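Long-range contacts in ribonucleoside-diphosphate reductase subunit beta (Bacillus halodurans C-125, PDB 2RCC), which probably serves as the iron-binding small subunit of a class I ribonucleotide reductase, which makes deoxyribonucleotides for DNA synthesis from ribonucleoside diphosphates: residues 77-82 and 196-200; 287-291 and 301-305; 73-77 and 271-275. One frame throughout, in Å; residues are numbered along the deposited sequence. Where two conformers were deposited one is given.

Interaction 1 (77-82 and 196-200)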
loop_
_atom_site.group_PDB
_atom_site.type_symbol
_atom_site.label_atom_id
_atom_site.label_comp_id
_atom_site.label_asym_id
_atom_site.label_seq_id
_atom_site.Cartn_x
_atom_site.Cartn_y
_atom_site.Cartn_z
ATOM N N ALA A 77 -32.460 -3.542 -6.377
ATOM C CA ALA A 77 -31.377 -2.798 -7.027
ATOM C C ALA A 77 -30.211 -2.617 -6.075
ATOM O O ALA A 77 -29.079 -2.804 -6.460
ATOM C CB ALA A 77 -31.863 -1.421 -7.552
ATOM N N PHE A 78 -30.509 -2.256 -4.833
ATOM C CA PHE A 78 -29.501 -2.072 -3.799
ATOM C C PHE A 78 -28.704 -3.354 -3.594
ATOM O O PHE A 78 -27.487 -3.315 -3.562
ATOM C CB PHE A 78 -30.189 -1.681 -2.476
ATOM C CG PHE A 78 -29.254 -1.173 -1.397
ATOM C CD1 PHE A 78 -28.375 -2.028 -0.717
ATOM C CD2 PHE A 78 -29.315 0.153 -0.984
ATOM C CE1 PHE A 78 -27.561 -1.544 0.280
ATOM C CE2 PHE A 78 -28.479 0.621 0.028
ATOM C CZ PHE A 78 -27.614 -0.248 0.648
ATOM N N LYS A 79 -29.396 -4.478 -3.399
ATOM C CA LYS A 79 -28.735 -5.791 -3.197
ATOM C C LYS A 79 -27.857 -6.167 -4.352
ATOM O O LYS A 79 -26.715 -6.627 -4.144
ATOM C CB LYS A 79 -29.778 -6.899 -2.929
ATOM C CG LYS A 79 -30.365 -6.812 -1.518
ATOM C CD LYS A 79 -31.741 -7.451 -1.339
ATOM C CE LYS A 79 -31.767 -8.929 -1.611
ATOM N NZ LYS A 79 -33.125 -9.456 -1.273
ATOM N N LYS A 80 -28.382 -5.958 -5.564
ATOM C CA LYS A 80 -27.646 -6.266 -6.789
ATOM C C LYS A 80 -26.395 -5.418 -6.929
ATOM O O LYS A 80 -25.329 -5.956 -7.216
ATOM C CB LYS A 80 -28.508 -6.099 -8.033
ATOM C CG LYS A 80 -29.520 -7.171 -8.232
ATOM C CD LYS A 80 -30.544 -6.783 -9.262
ATOM C CE LYS A 80 -31.662 -7.820 -9.352
ATOM N NZ LYS A 80 -31.243 -9.117 -9.936
ATOM N N ILE A 81 -26.507 -4.123 -6.666
ATOM C CA ILE A 81 -25.379 -3.204 -6.812
ATOM C C ILE A 81 -24.328 -3.390 -5.693
ATOM O O ILE A 81 -23.134 -3.572 -5.995
ATOM C CB ILE A 81 -25.843 -1.735 -6.931
ATOM C CG1 ILE A 81 -26.710 -1.530 -8.189
ATOM C CG2 ILE A 81 -24.647 -0.799 -7.044
ATOM C CD1 ILE A 81 -27.544 -0.241 -8.103
ATOM N N ILE A 82 -24.752 -3.364 -4.434
ATOM C CA ILE A 82 -23.809 -3.563 -3.323
ATOM C C ILE A 82 -23.192 -4.974 -3.401
ATOM O O ILE A 82 -21.991 -5.104 -3.204
ATOM C CB ILE A 82 -24.425 -3.229 -1.908
ATOM C CG1 ILE A 82 -23.321 -2.782 -0.965
ATOM C CG2 ILE A 82 -25.315 -4.383 -1.322
ATOM C CD1 ILE A 82 -22.818 -1.332 -1.317
ATOM N N PHE A 196 -27.062 5.837 -7.724
ATOM C CA PHE A 196 -28.213 5.133 -7.121
ATOM C C PHE A 196 -28.206 5.332 -5.591
ATOM O O PHE A 196 -29.219 5.658 -4.998
ATOM C CB PHE A 196 -28.251 3.643 -7.525
ATOM C CG PHE A 196 -29.214 2.812 -6.705
ATOM C CD1 PHE A 196 -30.528 2.673 -7.093
ATOM C CD2 PHE A 196 -28.804 2.162 -5.559
ATOM C CE1 PHE A 196 -31.404 1.910 -6.351
ATOM C CE2 PHE A 196 -29.699 1.427 -4.781
ATOM C CZ PHE A 196 -30.979 1.297 -5.183
ATOM N N PHE A 197 -27.046 5.142 -4.967
ATOM C CA PHE A 197 -26.924 5.309 -3.547
ATOM C C PHE A 197 -27.166 6.765 -3.135
ATOM O O PHE A 197 -27.881 7.025 -2.156
ATOM C CB PHE A 197 -25.581 4.768 -3.043
ATOM C CG PHE A 197 -25.426 3.295 -3.258
ATOM C CD1 PHE A 197 -26.256 2.403 -2.613
ATOM C CD2 PHE A 197 -24.488 2.802 -4.126
ATOM C CE1 PHE A 197 -26.128 1.049 -2.818
ATOM C CE2 PHE A 197 -24.361 1.444 -4.325
ATOM C CZ PHE A 197 -25.186 0.584 -3.674
ATOM N N TYR A 198 -26.604 7.709 -3.896
ATOM C CA TYR A 198 -26.807 9.132 -3.581
ATOM C C TYR A 198 -28.259 9.552 -3.787
ATOM O O TYR A 198 -28.747 10.426 -3.058
ATOM C CB TYR A 198 -25.889 10.038 -4.418
ATOM C CG TYR A 198 -24.400 9.779 -4.276
ATOM C CD1 TYR A 198 -23.817 9.473 -3.045
ATOM C CD2 TYR A 198 -23.557 9.902 -5.381
ATOM C CE1 TYR A 198 -22.440 9.256 -2.938
ATOM C CE2 TYR A 198 -22.208 9.694 -5.283
ATOM C CZ TYR A 198 -21.661 9.379 -4.063
ATOM O OH TYR A 198 -20.321 9.186 -4.003
ATOM N N ASN A 199 -28.942 8.938 -4.767
ATOM C CA ASN A 199 -30.365 9.230 -5.023
ATOM C C ASN A 199 -31.190 8.830 -3.810
ATOM O O ASN A 199 -32.189 9.469 -3.509
ATOM C CB ASN A 199 -30.862 8.500 -6.292
ATOM C CG ASN A 199 -32.347 8.765 -6.608
ATOM O OD1 ASN A 199 -32.757 9.899 -6.809
ATOM N ND2 ASN A 199 -33.132 7.702 -6.677
ATOM N N LEU A 200 -30.814 7.754 -3.124
ATOM C CA LEU A 200 -31.529 7.362 -1.886
ATOM C C LEU A 200 -31.308 8.361 -0.758
ATOM O O LEU A 200 -32.265 8.807 -0.107
ATOM C CB LEU A 200 -31.132 5.939 -1.412
ATOM C CG LEU A 200 -31.559 4.756 -2.297
ATOM C CD1 LEU A 200 -31.018 3.434 -1.785
ATOM C CD2 LEU A 200 -33.092 4.673 -2.406
#

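Interaction 2 (287-291 and 301-305)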
loop_
_atom_site.group_PDB
_atom_site.type_symbol
_atom_site.label_atom_id
_atom_site.label_comp_id
_atom_site.label_asym_id
_atom_site.label_seq_id
_atom_site.Cartn_x
_atom_site.Cartn_y
_atom_site.Cartn_z
ATOM N N PHE A 287 -21.235 12.968 -19.813
ATOM C CA PHE A 287 -20.580 14.081 -19.121
ATOM C C PHE A 287 -19.320 13.609 -18.355
ATOM O O PHE A 287 -18.275 14.275 -18.395
ATOM C CB PHE A 287 -21.598 14.717 -18.165
ATOM C CG PHE A 287 -21.065 15.859 -17.364
ATOM C CD1 PHE A 287 -21.015 17.132 -17.912
ATOM C CD2 PHE A 287 -20.648 15.677 -16.050
ATOM C CE1 PHE A 287 -20.552 18.201 -17.172
ATOM C CE2 PHE A 287 -20.176 16.755 -15.306
ATOM C CZ PHE A 287 -20.139 18.018 -15.877
ATOM N N ILE A 288 -19.406 12.477 -17.652
ATOM C CA ILE A 288 -18.231 11.921 -16.943
ATOM C C ILE A 288 -17.158 11.513 -17.936
ATOM O O ILE A 288 -15.980 11.806 -17.701
ATOM C CB ILE A 288 -18.555 10.702 -16.026
ATOM C CG1 ILE A 288 -19.575 11.064 -14.931
ATOM C CG2 ILE A 288 -17.294 10.176 -15.354
ATOM C CD1 ILE A 288 -19.247 12.323 -14.187
ATOM N N ALA A 289 -17.548 10.871 -19.042
ATOM C CA ALA A 289 -16.585 10.498 -20.084
ATOM C C ALA A 289 -15.839 11.765 -20.581
ATOM O O ALA A 289 -14.621 11.735 -20.726
ATOM C CB ALA A 289 -17.269 9.765 -21.262
ATOM N N ASN A 290 -16.580 12.866 -20.787
ATOM C CA ASN A 290 -16.009 14.150 -21.221
ATOM C C ASN A 290 -15.056 14.713 -20.193
ATOM O O ASN A 290 -14.009 15.231 -20.570
ATOM C CB ASN A 290 -17.064 15.248 -21.520
ATOM C CG ASN A 290 -17.877 15.005 -22.758
ATOM O OD1 ASN A 290 -17.502 14.241 -23.660
ATOM N ND2 ASN A 290 -19.006 15.705 -22.832
ATOM N N LYS A 291 -15.426 14.645 -18.911
ATOM C CA LYS A 291 -14.564 15.146 -17.837
ATOM C C LYS A 291 -13.206 14.423 -17.812
ATOM O O LYS A 291 -12.163 15.068 -17.684
ATOM C CB LYS A 291 -15.279 15.015 -16.484
ATOM C CG LYS A 291 -14.490 15.509 -15.276
ATOM C CD LYS A 291 -15.234 15.230 -13.975
ATOM N N PRO A 301 -15.178 13.289 -26.092
ATOM C CA PRO A 301 -15.894 12.446 -27.075
ATOM C C PRO A 301 -17.327 12.909 -27.404
ATOM O O PRO A 301 -17.807 12.642 -28.509
ATOM C CB PRO A 301 -15.917 11.059 -26.413
ATOM C CG PRO A 301 -15.524 11.258 -24.981
ATOM C CD PRO A 301 -14.808 12.547 -24.870
ATOM N N TYR A 302 -17.984 13.618 -26.479
ATOM C CA TYR A 302 -19.364 14.082 -26.632
ATOM C C TYR A 302 -19.413 15.599 -26.459
ATOM O O TYR A 302 -20.051 16.099 -25.529
ATOM C CB TYR A 302 -20.288 13.387 -25.610
ATOM C CG TYR A 302 -20.163 11.883 -25.614
ATOM C CD1 TYR A 302 -20.645 11.136 -26.679
ATOM C CD2 TYR A 302 -19.542 11.206 -24.554
ATOM C CE1 TYR A 302 -20.515 9.751 -26.698
ATOM C CE2 TYR A 302 -19.410 9.811 -24.561
ATOM C CZ TYR A 302 -19.909 9.097 -25.636
ATOM O OH TYR A 302 -19.797 7.736 -25.671
ATOM N N PRO A 303 -18.834 16.352 -27.426
ATOM C CA PRO A 303 -18.792 17.819 -27.298
ATOM C C PRO A 303 -20.149 18.466 -27.111
ATOM O O PRO A 303 -20.214 19.495 -26.465
ATOM C CB PRO A 303 -18.121 18.289 -28.594
ATOM C CG PRO A 303 -18.277 17.166 -29.538
ATOM C CD PRO A 303 -18.266 15.911 -28.709
ATOM N N GLU A 304 -21.217 17.868 -27.643
ATOM C CA GLU A 304 -22.567 18.380 -27.426
ATOM C C GLU A 304 -22.984 18.378 -25.954
ATOM O O GLU A 304 -23.763 19.227 -25.556
ATOM C CB GLU A 304 -23.616 17.643 -28.284
ATOM C CG GLU A 304 -24.061 16.209 -27.853
ATOM C CD GLU A 304 -23.048 15.103 -28.142
ATOM O OE1 GLU A 304 -21.876 15.389 -28.440
ATOM O OE2 GLU A 304 -23.447 13.922 -28.075
ATOM N N ILE A 305 -22.471 17.442 -25.148
ATOM C CA ILE A 305 -22.829 17.381 -23.721
ATOM C C ILE A 305 -21.900 18.315 -22.939
ATOM O O ILE A 305 -20.770 17.939 -22.597
ATOM C CB ILE A 305 -22.784 15.923 -23.127
ATOM C CG1 ILE A 305 -23.555 14.929 -24.009
ATOM C CG2 ILE A 305 -23.318 15.916 -21.680
ATOM C CD1 ILE A 305 -24.995 15.290 -24.264
#

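Interaction 3 (73-77 and 271-275)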
loop_
_atom_site.group_PDB
_atom_site.type_symbol
_atom_site.label_atom_id
_atom_site.label_comp_id
_atom_site.label_asym_id
_atom_site.label_seq_id
_atom_site.Cartn_x
_atom_site.Cartn_y
_atom_site.Cartn_z
ATOM N N THR A 73 -38.406 -2.814 -5.703
ATOM C CA THR A 73 -37.444 -2.574 -6.759
ATOM C C THR A 73 -36.187 -1.879 -6.209
ATOM O O THR A 73 -35.087 -2.206 -6.623
ATOM C CB THR A 73 -38.089 -1.811 -7.923
ATOM O OG1 THR A 73 -39.311 -2.470 -8.293
ATOM C CG2 THR A 73 -37.157 -1.778 -9.096
ATOM N N GLU A 74 -36.362 -0.948 -5.256
ATOM C CA GLU A 74 -35.212 -0.267 -4.614
ATOM C C GLU A 74 -34.341 -1.251 -3.812
ATOM O O GLU A 74 -33.130 -1.236 -3.920
ATOM C CB GLU A 74 -35.686 0.874 -3.704
ATOM C CG GLU A 74 -36.216 2.063 -4.468
ATOM C CD GLU A 74 -36.988 3.074 -3.626
ATOM O OE1 GLU A 74 -37.357 2.826 -2.436
ATOM O OE2 GLU A 74 -37.239 4.147 -4.197
ATOM N N GLN A 75 -34.976 -2.136 -3.047
ATOM C CA GLN A 75 -34.255 -3.161 -2.263
ATOM C C GLN A 75 -33.498 -4.114 -3.163
ATOM O O GLN A 75 -32.326 -4.422 -2.913
ATOM C CB GLN A 75 -35.219 -3.951 -1.391
ATOM C CG GLN A 75 -35.915 -3.160 -0.305
ATOM C CD GLN A 75 -36.869 -4.032 0.516
ATOM O OE1 GLN A 75 -36.576 -5.185 0.773
ATOM N NE2 GLN A 75 -37.982 -3.486 0.923
ATOM N N GLU A 76 -34.142 -4.554 -4.233
ATOM C CA GLU A 76 -33.484 -5.425 -5.208
ATOM C C GLU A 76 -32.302 -4.780 -5.922
ATOM O O GLU A 76 -31.255 -5.415 -6.052
ATOM C CB GLU A 76 -34.497 -6.004 -6.218
ATOM C CG GLU A 76 -35.441 -7.043 -5.639
ATOM C CD GLU A 76 -34.713 -8.287 -5.117
ATOM O OE1 GLU A 76 -33.763 -8.759 -5.799
ATOM O OE2 GLU A 76 -35.094 -8.775 -4.019
ATOM N N ALA A 77 -32.460 -3.542 -6.377
ATOM C CA ALA A 77 -31.377 -2.798 -7.027
ATOM C C ALA A 77 -30.211 -2.617 -6.075
ATOM O O ALA A 77 -29.079 -2.804 -6.460
ATOM C CB ALA A 77 -31.863 -1.421 -7.552
ATOM N N ASP A 271 -35.566 2.212 -15.940
ATOM C CA ASP A 271 -36.611 3.182 -15.594
ATOM C C ASP A 271 -37.413 2.733 -14.354
ATOM O O ASP A 271 -38.543 3.132 -14.182
ATOM C CB ASP A 271 -37.535 3.406 -16.821
ATOM C CG ASP A 271 -38.318 2.152 -17.242
ATOM O OD1 ASP A 271 -38.051 1.046 -16.727
ATOM O OD2 ASP A 271 -39.193 2.270 -18.122
ATOM N N LYS A 272 -36.823 1.918 -13.487
ATOM C CA LYS A 272 -37.544 1.300 -12.367
ATOM C C LYS A 272 -37.414 1.999 -11.009
ATOM O O LYS A 272 -38.111 1.619 -10.046
ATOM C CB LYS A 272 -37.043 -0.137 -12.189
ATOM C CG LYS A 272 -37.351 -1.113 -13.351
ATOM C CD LYS A 272 -38.759 -1.675 -13.239
ATOM C CE LYS A 272 -39.231 -2.477 -14.480
ATOM N NZ LYS A 272 -38.346 -3.632 -14.778
ATOM N N ILE A 273 -36.570 3.017 -10.923
ATOM C CA ILE A 273 -36.263 3.622 -9.621
ATOM C C ILE A 273 -36.751 5.048 -9.553
ATOM O O ILE A 273 -36.314 5.876 -10.341
ATOM C CB ILE A 273 -34.748 3.587 -9.343
ATOM C CG1 ILE A 273 -34.232 2.128 -9.356
ATOM C CG2 ILE A 273 -34.429 4.279 -8.003
ATOM C CD1 ILE A 273 -34.876 1.195 -8.228
ATOM N N PRO A 274 -37.626 5.346 -8.594
ATOM C CA PRO A 274 -38.088 6.702 -8.431
ATOM C C PRO A 274 -36.920 7.696 -8.287
ATOM O O PRO A 274 -35.945 7.423 -7.605
ATOM C CB PRO A 274 -38.897 6.638 -7.116
ATOM C CG PRO A 274 -39.385 5.203 -7.061
ATOM C CD PRO A 274 -38.241 4.429 -7.595
ATOM N N GLY A 275 -36.998 8.811 -8.970
ATOM C CA GLY A 275 -35.941 9.795 -8.875
ATOM C C GLY A 275 -34.822 9.680 -9.881
ATOM O O GLY A 275 -34.063 10.626 -9.976
HETATM O O HOH W 1 -35.240 6.082 -5.212
#

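Interaction 1 (77-82 and 196-200)
Phe-78 and Phe-197 form a T-shaped pair at the centre of a buried, apolar helix-helix contact. It joins helix 72-87 to helix 191-202 in the all-helical subunit. The segment axes run roughly antiparallel, at 139°, and come within 11.5 Å, a wide spacing filled largely by aromatic rings. The edge of Phe-197 meets the face of Phe-78, with planes at 87°. CE1 of Phe-197 lies 3.7 Å from CE2 of Phe-78, toward the rim of that face. Leu-200 CD1 packs at the edge of the Phe-78 ring. Beyond the pair, Phe-197 CE2 touches Ile-81 CG2 at 3.5 Å, and Phe-197 CZ meets Ile-82 CD1.

Phe-196 has CG anti to the backbone N (chi1 167°), which sends its ring toward helix 72-87. Ile-81 CD1 sits over one face in a CH-pi contact, 4.1 Å from the ring centroid. The far end of the ring reaches Ala-77, with CE1 3.6 Å from CB. Replacing Phe-196 by an alanine would take the ring away, and would probably leave a gap beside Ala-77 and Ile-81 CD1 without its aromatic partner.

Ile-82 also touches Tyr-126, the probable active-site tyrosine, and the apolar packing thus extends to that residue. No hydrogen bond crosses between the segments, so shape and dispersion hold them together.

Interaction 2 (287-291 and 301-305)
Asn-290 points its side-chain amide at the backbone of Tyr-302 and engages both its N and its O. CG lies beside the backbone N of Asn-290 (chi1 -70°), and this swings the amide off helix 278-295 toward the loop. OD1 accepts from Tyr-302 N at 2.9 Å. That donor lies in the plane of the side-chain carbonyl, on a lone pair. ND2 donates to Tyr-302 O, also at 2.9 Å, but approaches from above the peptide carbonyl plane, 56° out of it. Tyr-302 O is itself tilted 20° from the amide plane of Asn-290. A second, weak bond runs from ND2 to Ile-305 O. Together these bonds fix the rotation of the buried amide and satisfy both of its ends.

Tyr-302 O has another donor. Ile-305 N reaches it at 2.8 Å from the opposite face of the carbonyl and closes a type I beta turn from Tyr-302 to Ile-305. Asn-290 therefore holds the turn at the carbonyl that starts it.

Apolar contacts complete the interface. Pro-301 slides past Asn-290 in the opposite direction, with CD 3.4 Å from OD1. The Tyr-302 ring presents its edge to Ala-289, whose CB lies near the ring plane, 3.9 Å from CE2. Pro-301 CB lies over one face of the same ring. At the other end of the contact, Ile-305 CG2 rests 4.1 Å from Phe-287 CB.

The loop thus folds back on the helix it has just left. Ile-305 also touches Thr-283 and Ser-286 of helix 278-295. Pro-301 and Tyr-302 both reach Met-255, so the loop spans helices 278-295 and 244-268 in a subunit without strands.

Interaction 3 (73-77 and 271-275)
Ile-273 bends twice on its way to helix 72-87. Its CG1 stands beside the backbone N (chi1 -59°), and a second turn (chi2 -62°) carries CD1 onto the helix surface. There CD1 settles among backbone and side-chain atoms near the N-terminal end of the helix. It lies 4.0 Å from Ala-77 CB and also meets Thr-73 O and Glu-74 CA. One methyl thus reaches residues four apart on the helix. Ile-273 is buried, and it also touches Phe-196 and Asn-199 of helix 191-202, so it wedges between two helices.

Glu-74 runs extended beyond CG and crosses Pro-274 obliquely. Its OE2 comes 3.6 Å from Pro-274 CD. A water joins the two residues by their polar atoms. It donates to Glu-74 OE2 at 3.0 Å and to Pro-274 O at 2.8 Å. No direct hydrogen bond crosses between the segments. The other carboxylate oxygen, OE1, accepts from the backbone N of Thr-71, which helps hold the carboxylate in place at the start of the helix. Pro-274 O has a further donor in Asn-199 ND2. On the more exposed side, Thr-73 and Lys-272 pack their aliphatic parts at about a right angle in one of the two deposited conformers of Thr-73, so this contact is less certain.

This is a loop-to-helix contact in an all-helical, ferritin-like fold. The connection between helices 244-268 and 278-295 lies against the N-terminal part of helix 72-87, away from the probable iron site.

Overall arrangement
Helix 72-87 comes first along the chain and serves two contacts. Its N-terminal part, 73-77, belongs to interaction 3, and the next part, from the shared Ala-77 onward, to interaction 1. Interaction 1 closes first, when helix 191-202 returns to it. Interaction 3 closes later, with the loop at 271-275, and encloses interaction 1 in sequence. Their centres are 8 Å apart, and Phe-196 CZ of one packs 3.6 Å from Glu-74 O of the other. Interaction 2 follows in series. It closes a short local loop that takes in the end of helix 278-295 and ties the following loop back to that helix. It touches neither of the others. None of the three cross.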